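PDB 3LID: putative sensory box/GGDEF family protein from Vibrio parahaemolyticus, which probably acts as a diguanylate cyclase making cyclic di-GMP from GTP, the present chain being only its extracellular sensor domain of PDC fold. Local coordinates for residues 34-39 with 76-81; 42-47 with 67-72; 152-157 with 168-173. All coordinates share one frame; numbering follows the deposited sequence. Where two conformers were deposited one is given.

In the fold
The three contacts lie in the same half of the sensor domain, where two helices cover one face of a seven-stranded antiparallel sheet. Interactions 1 and 2 both use helix 9-45, with centres about 11 Å apart, and the second is nested inside the chain loop that the first closes. Interaction 3 is the hairpin at the middle of the sheet. Its centre lies about 9 Å from that of interaction 1, which it meets through Tyr-79 CE1 on Val-172 CG2 (3.7 Å), and about 12 Å from that of interaction 2, where Trp-69 CZ2 lies 3.7 Å from Leu-168 CD1. On the other face, interaction 3 holds a phosphate ion.

Interaction 1: residues 34-39 with 76-81; sequences QDQIET and QKLYKQ
Ile-37 of the long helix meets Leu-78 and Tyr-79. The CG1 branch of Ile-37 does most of the touching: it reaches Leu-78 CD1 at 4.0 Å and lies 3.8 Å from Tyr-79 OH, which also sits 3.5 Å from Ile-37 CA. The ring reaches the helix because Tyr-79 CG turns anti to its own carbonyl carbon (chi1 -55°), which carries the hydroxyl end toward the helix although the side chain starts off at an angle to it. Leu-78 CD1 meanwhile lies 3.3 Å above the plane of the Tyr-79 ring, over its centre, so one leucine methyl is wedged between the ring face and the isoleucine.

In the PDC fold a long N-terminal helix runs beside the sheet, and here it meets the point where helix 59-76 gives way to strand 79-86 of that sheet. Lys-77, with positive phi, breaks the helical run; Leu-78 then points toward helix 9-45, and the far end of Tyr-79 reaches it. Phe-255 and Val-172 also pack on Ile-37.

The polar contacts lie to one side of this apolar patch. One water links the segments, held 2.6 Å from Tyr-79 OH and giving a weak bond of 3.1 Å to Gln-36 O. Gln-36 and Gln-76 approach from opposite directions, the former on an extended chain and the latter on one bent at chi2, and their amide planes stand 78° apart.

Bonds within the helix tie its side chains down. Gln-34 NE2 donates to Glu-38 OE2 over 2.8 Å, arriving from above the carboxylate plane, while Asp-35 O takes Thr-39 N and Thr-39 OG1 on opposite faces of its plane.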
loop_
_atom_site.group_PDB
_atom_site.type_symbol
_atom_site.label_atom_id
_atom_site.label_comp_id
_atom_site.label_asym_id
_atom_site.label_seq_id
_atom_site.Cartn_x
_atom_site.Cartn_y
_atom_site.Cartn_z
ATOM N N GLN A 34 -6.550 -6.947 -1.111
ATOM C CA GLN A 34 -5.598 -8.015 -0.784
ATOM C C GLN A 34 -5.936 -9.312 -1.557
ATOM O O GLN A 34 -5.029 -9.964 -2.138
ATOM C CB GLN A 34 -5.642 -8.289 0.710
ATOM C CG GLN A 34 -4.866 -9.568 1.028
ATOM C CD GLN A 34 -4.448 -9.694 2.454
ATOM O OE1 GLN A 34 -4.500 -8.789 3.243
ATOM N NE2 GLN A 34 -3.906 -10.854 2.755
ATOM N N ASP A 35 -7.205 -9.685 -1.610
ATOM C CA ASP A 35 -7.620 -10.934 -2.360
ATOM C C ASP A 35 -7.234 -10.762 -3.859
ATOM O O ASP A 35 -6.743 -11.697 -4.518
ATOM C CB ASP A 35 -9.156 -11.032 -2.245
ATOM C CG ASP A 35 -9.692 -12.312 -2.841
ATOM O OD1 ASP A 35 -9.609 -13.346 -2.190
ATOM O OD2 ASP A 35 -10.133 -12.220 -3.983
ATOM N N GLN A 36 -7.445 -9.578 -4.406
ATOM C CA GLN A 36 -7.198 -9.305 -5.848
ATOM C C GLN A 36 -5.637 -9.439 -6.076
ATOM O O GLN A 36 -5.153 -9.999 -7.055
ATOM C CB GLN A 36 -7.635 -7.871 -6.155
ATOM C CG GLN A 36 -7.536 -7.409 -7.540
ATOM C CD GLN A 36 -8.054 -5.932 -7.733
ATOM O OE1 GLN A 36 -8.957 -5.451 -7.008
ATOM N NE2 GLN A 36 -7.482 -5.233 -8.708
ATOM N N ILE A 37 -4.867 -8.871 -5.138
ATOM C CA ILE A 37 -3.399 -8.953 -5.236
ATOM C C ILE A 37 -2.924 -10.452 -5.102
ATOM O O ILE A 37 -2.042 -10.931 -5.885
ATOM C CB ILE A 37 -2.780 -8.184 -4.093
ATOM C CG1 ILE A 37 -2.878 -6.663 -4.372
ATOM C CG2 ILE A 37 -1.244 -8.546 -4.044
ATOM C CD1 ILE A 37 -2.542 -5.902 -3.055
ATOM N N GLU A 38 -3.475 -11.172 -4.158
ATOM C CA GLU A 38 -3.133 -12.615 -4.037
ATOM C C GLU A 38 -3.422 -13.403 -5.286
ATOM O O GLU A 38 -2.594 -14.204 -5.705
ATOM C CB GLU A 38 -3.790 -13.245 -2.830
ATOM C CG GLU A 38 -3.290 -12.594 -1.501
ATOM C CD GLU A 38 -4.102 -13.028 -0.288
ATOM O OE1 GLU A 38 -5.287 -13.422 -0.430
ATOM O OE2 GLU A 38 -3.559 -12.896 0.852
ATOM N N THR A 39 -4.569 -13.157 -5.899
ATOM C CA THR A 39 -4.919 -13.889 -7.096
ATOM C C THR A 39 -4.023 -13.570 -8.272
ATOM O O THR A 39 -3.560 -14.515 -9.032
ATOM C CB THR A 39 -6.407 -13.652 -7.435
ATOM O OG1 THR A 39 -7.180 -14.003 -6.259
ATOM C CG2 THR A 39 -6.789 -14.494 -8.681
ATOM N N GLN A 76 -4.804 -3.536 -13.871
ATOM C CA GLN A 76 -4.918 -3.614 -12.408
ATOM C C GLN A 76 -4.695 -2.268 -11.678
ATOM O O GLN A 76 -5.207 -2.118 -10.570
ATOM C CB GLN A 76 -3.941 -4.679 -11.861
ATOM C CG GLN A 76 -4.380 -6.078 -12.240
ATOM C CD GLN A 76 -5.690 -6.445 -11.534
ATOM O OE1 GLN A 76 -6.754 -6.601 -12.177
ATOM N NE2 GLN A 76 -5.647 -6.484 -10.270
ATOM N N LYS A 77 -3.841 -1.408 -12.240
ATOM C CA LYS A 77 -3.531 -0.011 -11.822
ATOM C C LYS A 77 -2.728 0.101 -10.496
ATOM O O LYS A 77 -2.035 1.111 -10.312
ATOM C CB LYS A 77 -4.785 0.883 -11.724
ATOM C CG LYS A 77 -5.529 0.820 -13.054
ATOM C CD LYS A 77 -6.803 1.680 -12.912
ATOM C CE LYS A 77 -7.741 1.377 -14.030
ATOM N NZ LYS A 77 -7.283 2.066 -15.209
ATOM N N LEU A 78 -2.819 -0.900 -9.618
ATOM C CA LEU A 78 -2.234 -0.751 -8.311
ATOM C C LEU A 78 -0.762 -1.187 -8.220
ATOM O O LEU A 78 -0.157 -1.048 -7.144
ATOM C CB LEU A 78 -3.036 -1.520 -7.221
ATOM C CG LEU A 78 -3.277 -3.017 -7.514
ATOM C CD1 LEU A 78 -2.110 -3.733 -7.001
ATOM C CD2 LEU A 78 -4.556 -3.530 -6.736
ATOM N N TYR A 79 -0.231 -1.691 -9.319
ATOM C CA TYR A 79 1.242 -2.012 -9.360
ATOM C C TYR A 79 2.035 -0.899 -10.003
ATOM O O TYR A 79 1.760 -0.537 -11.143
ATOM C CB TYR A 79 1.517 -3.326 -10.102
ATOM C CG TYR A 79 0.746 -4.465 -9.529
ATOM C CD1 TYR A 79 1.128 -5.038 -8.328
ATOM C CD2 TYR A 79 -0.435 -4.943 -10.168
ATOM C CE1 TYR A 79 0.410 -6.086 -7.761
ATOM C CE2 TYR A 79 -1.142 -6.004 -9.606
ATOM C CZ TYR A 79 -0.752 -6.519 -8.382
ATOM O OH TYR A 79 -1.461 -7.556 -7.814
ATOM N N LYS A 80 2.959 -0.317 -9.240
ATOM C CA LYS A 80 3.831 0.716 -9.746
ATOM C C LYS A 80 5.005 0.078 -10.569
ATOM O O LYS A 80 5.484 0.663 -11.515
ATOM C CB LYS A 80 4.330 1.533 -8.567
ATOM C CG LYS A 80 5.108 2.741 -9.062
ATOM C CD LYS A 80 4.995 3.878 -8.054
ATOM C CE LYS A 80 5.646 5.125 -8.582
ATOM N NZ LYS A 80 7.123 4.920 -8.631
ATOM N N GLN A 81 5.368 -1.140 -10.230
ATOM C CA GLN A 81 6.350 -1.882 -11.014
ATOM C C GLN A 81 6.042 -3.324 -10.935
ATOM O O GLN A 81 5.487 -3.774 -9.965
ATOM C CB GLN A 81 7.787 -1.762 -10.358
ATOM C CG GLN A 81 8.271 -0.319 -10.298
ATOM C CD GLN A 81 9.679 -0.277 -9.702
ATOM O OE1 GLN A 81 9.888 0.034 -8.501
ATOM N NE2 GLN A 81 10.639 -0.660 -10.523
HETATM O O HOH W 1 -4.045 -7.377 -8.251
#

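Interaction 2: residues 42-47 with 67-72; sequences DLLGHS and NMWSSV
Leu-44 and Trp-69 both carry CG anti to the carbonyl carbon (chi1 -71° and -78°), and these torsions bring a leucine methyl up to the indole across the two helices. The pair is a helix-helix contact of the PDC fold, made where the end of helix 9-45 lies beside helix 59-76 on the same face of the sheet. Leu-44 does its touching with CD2, which lies 3.8 Å from Trp-69 NE1 and 4.2 Å from Val-72 CG2. On the sheet side, Leu-168 touches both Leu-44 and Trp-69, and Ile-82 and Phe-84 lie against the indole. Met-68 folds back at chi2 and chi3, which sets CE 3.5 Å from Ser-47 OG; this holds for one of its two deposited conformers and is therefore tentative.

Helix 9-45 ends here, and His-46 ND1 reaches back to Asp-42 O, which lies in the plane of the imidazole. Ser-47 then acts as N-cap of the next helix, its OG bonded to Leu-50 N.

A water bridges the two segments with three bonds. It donates to Leu-44 O and is also bonded to Ser-47 OG, both at lengths short enough to be doubtful, and it accepts the indole N-H of Trp-69 NE1 at 3.0 Å in the plane of the ring.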
loop_
_atom_site.group_PDB
_atom_site.type_symbol
_atom_site.label_atom_id
_atom_site.label_comp_id
_atom_site.label_asym_id
_atom_site.label_seq_id
_atom_site.Cartn_x
_atom_site.Cartn_y
_atom_site.Cartn_z
ATOM N N ASP A 42 -0.377 -14.854 -7.909
ATOM C CA ASP A 42 -0.320 -16.292 -8.244
ATOM C C ASP A 42 -0.386 -16.516 -9.767
ATOM O O ASP A 42 0.375 -17.342 -10.321
ATOM C CB ASP A 42 -1.448 -17.011 -7.537
ATOM C CG ASP A 42 -1.562 -18.496 -7.968
ATOM O OD1 ASP A 42 -0.690 -19.268 -7.580
ATOM O OD2 ASP A 42 -2.508 -18.849 -8.709
ATOM N N LEU A 43 -1.273 -15.792 -10.483
ATOM C CA LEU A 43 -1.382 -15.959 -11.949
ATOM C C LEU A 43 -0.090 -15.478 -12.586
ATOM O O LEU A 43 0.423 -16.155 -13.504
ATOM C CB LEU A 43 -2.537 -15.141 -12.512
ATOM C CG LEU A 43 -3.909 -15.847 -12.237
ATOM C CD1 LEU A 43 -5.021 -14.858 -12.425
ATOM C CD2 LEU A 43 -4.086 -17.006 -13.232
ATOM N N LEU A 44 0.495 -14.355 -12.109
ATOM C CA LEU A 44 1.713 -13.937 -12.822
ATOM C C LEU A 44 2.894 -14.922 -12.575
ATOM O O LEU A 44 3.734 -15.131 -13.440
ATOM C CB LEU A 44 2.154 -12.572 -12.299
ATOM C CG LEU A 44 1.190 -11.436 -12.766
ATOM C CD1 LEU A 44 1.512 -10.151 -11.962
ATOM C CD2 LEU A 44 1.346 -11.190 -14.237
ATOM N N GLY A 45 2.903 -15.522 -11.417
ATOM C CA GLY A 45 4.013 -16.379 -11.062
ATOM C C GLY A 45 3.899 -17.699 -11.802
ATOM O O GLY A 45 4.902 -18.384 -11.961
ATOM N N HIS A 46 2.718 -18.053 -12.249
ATOM C CA HIS A 46 2.488 -19.322 -12.968
ATOM C C HIS A 46 2.145 -19.115 -14.446
ATOM O O HIS A 46 1.475 -19.962 -15.072
ATOM C CB HIS A 46 1.433 -20.170 -12.219
ATOM C CG HIS A 46 1.928 -20.731 -10.926
ATOM N ND1 HIS A 46 1.711 -20.128 -9.692
ATOM C CD2 HIS A 46 2.700 -21.822 -10.679
ATOM C CE1 HIS A 46 2.312 -20.836 -8.750
ATOM N NE2 HIS A 46 2.899 -21.874 -9.322
ATOM N N SER A 47 2.620 -18.047 -15.055
ATOM C CA SER A 47 2.119 -17.688 -16.335
ATOM C C SER A 47 2.991 -18.310 -17.417
ATOM O O SER A 47 4.211 -18.527 -17.263
ATOM C CB SER A 47 2.054 -16.180 -16.510
ATOM O OG SER A 47 3.263 -15.654 -16.879
ATOM N N ASN A 67 5.045 -7.071 -22.843
ATOM C CA ASN A 67 3.724 -6.613 -23.317
ATOM C C ASN A 67 2.630 -7.130 -22.413
ATOM O O ASN A 67 1.662 -6.402 -22.143
ATOM C CB ASN A 67 3.508 -7.051 -24.788
ATOM C CG ASN A 67 4.391 -6.246 -25.727
ATOM O OD1 ASN A 67 4.941 -5.262 -25.316
ATOM N ND2 ASN A 67 4.576 -6.700 -26.959
ATOM N N MET A 68 2.753 -8.391 -21.958
ATOM C CA MET A 68 1.764 -8.948 -21.073
ATOM C C MET A 68 1.754 -8.189 -19.739
ATOM O O MET A 68 0.660 -7.763 -19.233
ATOM C CB MET A 68 2.074 -10.434 -20.844
ATOM C CG MET A 68 1.005 -11.237 -20.130
ATOM S SD MET A 68 1.100 -11.245 -18.347
ATOM C CE MET A 68 2.469 -12.450 -17.970
ATOM N N TRP A 69 2.940 -8.014 -19.139
ATOM C CA TRP A 69 2.983 -7.317 -17.851
ATOM C C TRP A 69 2.495 -5.867 -17.989
ATOM O O TRP A 69 1.889 -5.364 -17.061
ATOM C CB TRP A 69 4.410 -7.358 -17.307
ATOM C CG TRP A 69 4.722 -8.663 -16.717
ATOM C CD1 TRP A 69 3.951 -9.811 -16.718
ATOM C CD2 TRP A 69 5.950 -9.021 -16.054
ATOM N NE1 TRP A 69 4.613 -10.818 -16.046
ATOM C CE2 TRP A 69 5.808 -10.334 -15.598
ATOM C CE3 TRP A 69 7.099 -8.308 -15.743
ATOM C CZ2 TRP A 69 6.834 -11.010 -14.901
ATOM C CZ3 TRP A 69 8.113 -8.933 -15.013
ATOM C CH2 TRP A 69 7.966 -10.286 -14.617
ATOM N N SER A 70 2.797 -5.181 -19.091
ATOM C CA SER A 70 2.325 -3.839 -19.283
ATOM C C SER A 70 0.790 -3.880 -19.315
ATOM O O SER A 70 0.160 -2.944 -18.748
ATOM C CB SER A 70 2.864 -3.286 -20.601
ATOM O OG SER A 70 4.291 -3.130 -20.517
ATOM N N SER A 71 0.212 -4.850 -20.038
ATOM C CA SER A 71 -1.270 -4.979 -20.068
ATOM C C SER A 71 -1.842 -5.215 -18.699
ATOM O O SER A 71 -2.917 -4.677 -18.347
ATOM C CB SER A 71 -1.675 -6.121 -21.031
ATOM O OG SER A 71 -1.305 -5.772 -22.376
ATOM N N VAL A 72 -1.190 -6.083 -17.926
ATOM C CA VAL A 72 -1.698 -6.395 -16.572
ATOM C C VAL A 72 -1.608 -5.082 -15.721
ATOM O O VAL A 72 -2.539 -4.806 -14.918
ATOM C CB VAL A 72 -0.878 -7.544 -15.885
ATOM C CG1 VAL A 72 -1.253 -7.637 -14.402
ATOM C CG2 VAL A 72 -1.178 -8.846 -16.611
HETATM O O HOH W 2 3.900 -13.668 -15.468
#

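Interaction 3: residues 152-157 with 168-173. With PO4 (phosphate ion), chain C.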
loop_
_atom_site.group_PDB
_atom_site.type_symbol
_atom_site.label_atom_id
_atom_site.label_comp_id
_atom_site.label_asym_id
_atom_site.label_seq_id
_atom_site.Cartn_x
_atom_site.Cartn_y
_atom_site.Cartn_z
ATOM N N LEU A 152 4.353 -1.829 -1.143
ATOM C CA LEU A 152 4.241 -3.105 -0.467
ATOM C C LEU A 152 4.653 -4.157 -1.519
ATOM O O LEU A 152 4.015 -4.312 -2.559
ATOM C CB LEU A 152 2.782 -3.263 -0.004
ATOM C CG LEU A 152 2.620 -4.372 1.064
ATOM C CD1 LEU A 152 1.184 -4.219 1.809
ATOM C CD2 LEU A 152 2.809 -5.725 0.458
ATOM N N ARG A 153 5.799 -4.767 -1.304
ATOM C CA ARG A 153 6.390 -5.592 -2.404
ATOM C C ARG A 153 5.932 -7.038 -2.194
ATOM O O ARG A 153 6.186 -7.649 -1.159
ATOM C CB ARG A 153 7.943 -5.530 -2.301
ATOM C CG ARG A 153 8.426 -4.122 -2.774
ATOM C CD ARG A 153 9.900 -3.888 -2.306
ATOM N NE ARG A 153 10.318 -2.538 -2.613
ATOM C CZ ARG A 153 10.028 -1.492 -1.854
ATOM N NH1 ARG A 153 9.262 -1.657 -0.729
ATOM N NH2 ARG A 153 10.458 -0.287 -2.226
ATOM N N ILE A 154 5.300 -7.606 -3.213
ATOM C CA ILE A 154 4.943 -9.053 -3.198
ATOM C C ILE A 154 6.178 -9.795 -3.819
ATOM O O ILE A 154 6.723 -9.291 -4.832
ATOM C CB ILE A 154 3.760 -9.297 -4.090
ATOM C CG1 ILE A 154 2.628 -8.262 -3.774
ATOM C CG2 ILE A 154 3.312 -10.746 -3.923
ATOM C CD1 ILE A 154 2.144 -8.312 -2.293
ATOM N N LEU A 155 6.589 -10.883 -3.195
ATOM C CA LEU A 155 7.835 -11.580 -3.537
ATOM C C LEU A 155 7.536 -13.033 -3.766
ATOM O O LEU A 155 6.819 -13.623 -3.004
ATOM C CB LEU A 155 8.752 -11.452 -2.352
ATOM C CG LEU A 155 8.996 -10.010 -1.899
ATOM C CD1 LEU A 155 9.787 -10.071 -0.572
ATOM C CD2 LEU A 155 9.923 -9.257 -3.003
ATOM N N MET A 156 8.077 -13.607 -4.869
ATOM C CA MET A 156 7.817 -15.027 -5.164
ATOM C C MET A 156 9.035 -15.554 -5.937
ATOM O O MET A 156 9.221 -15.191 -7.121
ATOM C CB MET A 156 6.514 -15.117 -5.996
ATOM C CG MET A 156 6.098 -16.545 -6.381
ATOM S SD MET A 156 4.726 -16.477 -7.473
ATOM C CE MET A 156 4.721 -18.223 -7.693
ATOM N N PRO A 157 9.784 -16.477 -5.326
ATOM C CA PRO A 157 10.892 -17.122 -6.121
ATOM C C PRO A 157 10.240 -18.037 -7.174
ATOM O O PRO A 157 9.194 -18.679 -6.904
ATOM C CB PRO A 157 11.653 -17.964 -5.103
ATOM C CG PRO A 157 11.165 -17.347 -3.710
ATOM C CD PRO A 157 9.745 -16.941 -3.928
ATOM N N LEU A 168 9.968 -13.131 -8.838
ATOM C CA LEU A 168 8.947 -12.167 -9.284
ATOM C C LEU A 168 8.715 -11.177 -8.148
ATOM O O LEU A 168 8.533 -11.598 -7.013
ATOM C CB LEU A 168 7.664 -12.938 -9.541
ATOM C CG LEU A 168 6.461 -12.081 -9.873
ATOM C CD1 LEU A 168 6.681 -11.440 -11.261
ATOM C CD2 LEU A 168 5.169 -12.961 -9.944
ATOM N N VAL A 169 8.709 -9.878 -8.458
ATOM C CA VAL A 169 8.510 -8.858 -7.449
ATOM C C VAL A 169 7.479 -7.893 -7.978
ATOM O O VAL A 169 7.613 -7.360 -9.096
ATOM C CB VAL A 169 9.803 -8.043 -7.214
ATOM C CG1 VAL A 169 9.569 -6.975 -6.146
ATOM C CG2 VAL A 169 10.947 -8.992 -6.740
ATOM N N LEU A 170 6.452 -7.620 -7.156
ATOM C CA LEU A 170 5.409 -6.694 -7.615
ATOM C C LEU A 170 5.326 -5.565 -6.603
ATOM O O LEU A 170 5.204 -5.836 -5.438
ATOM C CB LEU A 170 4.021 -7.451 -7.604
ATOM C CG LEU A 170 4.105 -8.894 -8.159
ATOM C CD1 LEU A 170 2.771 -9.603 -7.934
ATOM C CD2 LEU A 170 4.423 -8.736 -9.670
ATOM N N ASN A 171 5.377 -4.336 -7.033
ATOM C CA ASN A 171 5.372 -3.199 -6.096
ATOM C C ASN A 171 3.954 -2.671 -6.090
ATOM O O ASN A 171 3.559 -1.934 -6.993
ATOM C CB ASN A 171 6.348 -2.101 -6.543
ATOM C CG ASN A 171 7.758 -2.442 -6.208
ATOM O OD1 ASN A 171 8.172 -3.617 -6.359
ATOM N ND2 ASN A 171 8.510 -1.461 -5.707
ATOM N N VAL A 172 3.268 -2.976 -5.000
ATOM C CA VAL A 172 1.894 -2.441 -4.761
ATOM C C VAL A 172 2.018 -1.008 -4.265
ATOM O O VAL A 172 2.745 -0.701 -3.301
ATOM C CB VAL A 172 1.144 -3.350 -3.775
ATOM C CG1 VAL A 172 -0.232 -2.673 -3.423
ATOM C CG2 VAL A 172 0.974 -4.808 -4.363
ATOM N N ASP A 173 1.374 -0.115 -4.972
ATOM C CA ASP A 173 1.569 1.330 -4.826
ATOM C C ASP A 173 0.566 1.859 -3.746
ATOM O O ASP A 173 -0.663 1.957 -3.943
ATOM C CB ASP A 173 1.236 1.906 -6.189
ATOM C CG ASP A 173 1.280 3.434 -6.232
ATOM O OD1 ASP A 173 1.439 4.096 -5.213
ATOM O OD2 ASP A 173 1.133 3.948 -7.331
HETATM P P PO4 C . 12.440 -0.744 -5.155
HETATM O O1 PO4 C . 12.077 0.161 -6.347
HETATM O O2 PO4 C . 13.679 -1.502 -5.650
HETATM O O3 PO4 C . 11.356 -1.736 -4.842
HETATM O O4 PO4 C . 12.791 0.097 -3.932
#
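Arg-153 and Asn-171 face each other as a non-hydrogen-bonded pair of an antiparallel hairpin and grip a phosphate ion together. Arg-153 presents the edge of its guanidinium: NE donates to O3 of the phosphate at 2.6 Å, NH2 to O4 at 2.9 Å, with a weaker bond from NH2 to O3. Asn-171 ND2 adds a nearly straight bond to O3 (3.0 Å, 172°), so O3 takes three N-H donors from this pair. The two flat groups are turned 73° apart, and the side chains cross at an angle, Arg-153 CG 3.6 Å from Asn-171 OD1. Extended from CG to NE, the arginine chain runs out past the amide to the ion.

Six backbone bonds hold the strands, two each for the pairs Leu-152 with Val-172, Ile-154 with Leu-170 and Met-156 with Leu-168. The most bent is Met-156 N to Leu-168 O, at 141°. Between them Val-169 CA approaches Ile-154 O at 3.2 Å in a CA-H...O contact.

Side chains alternate between the faces. Beside Arg-153 and Asn-171, Leu-155 and Val-169 lie side by side and point the same way, Leu-155 CD2 against Val-169 CG2. On the reverse face Ile-154 CG1 reaches diagonally to Val-172 CG2 at 3.9 Å.

The phosphate, probably from the crystallisation liquor, is also bonded by the side chains of Lys-113, Arg-116, Tyr-118 and Arg-83 and by the backbone N of Arg-139, an anion-binding pocket consistent with the ligand site of PDC sensor domains. Glu-138 and Arg-83 fix the Asn-171 amide. Strand 79-86 flanks the hairpin on one side and strand 131-140 on the other; helix 9-45 packs on the Ile-154 and Leu-168 face, while helix 117-124 lies over Arg-153 and Leu-155.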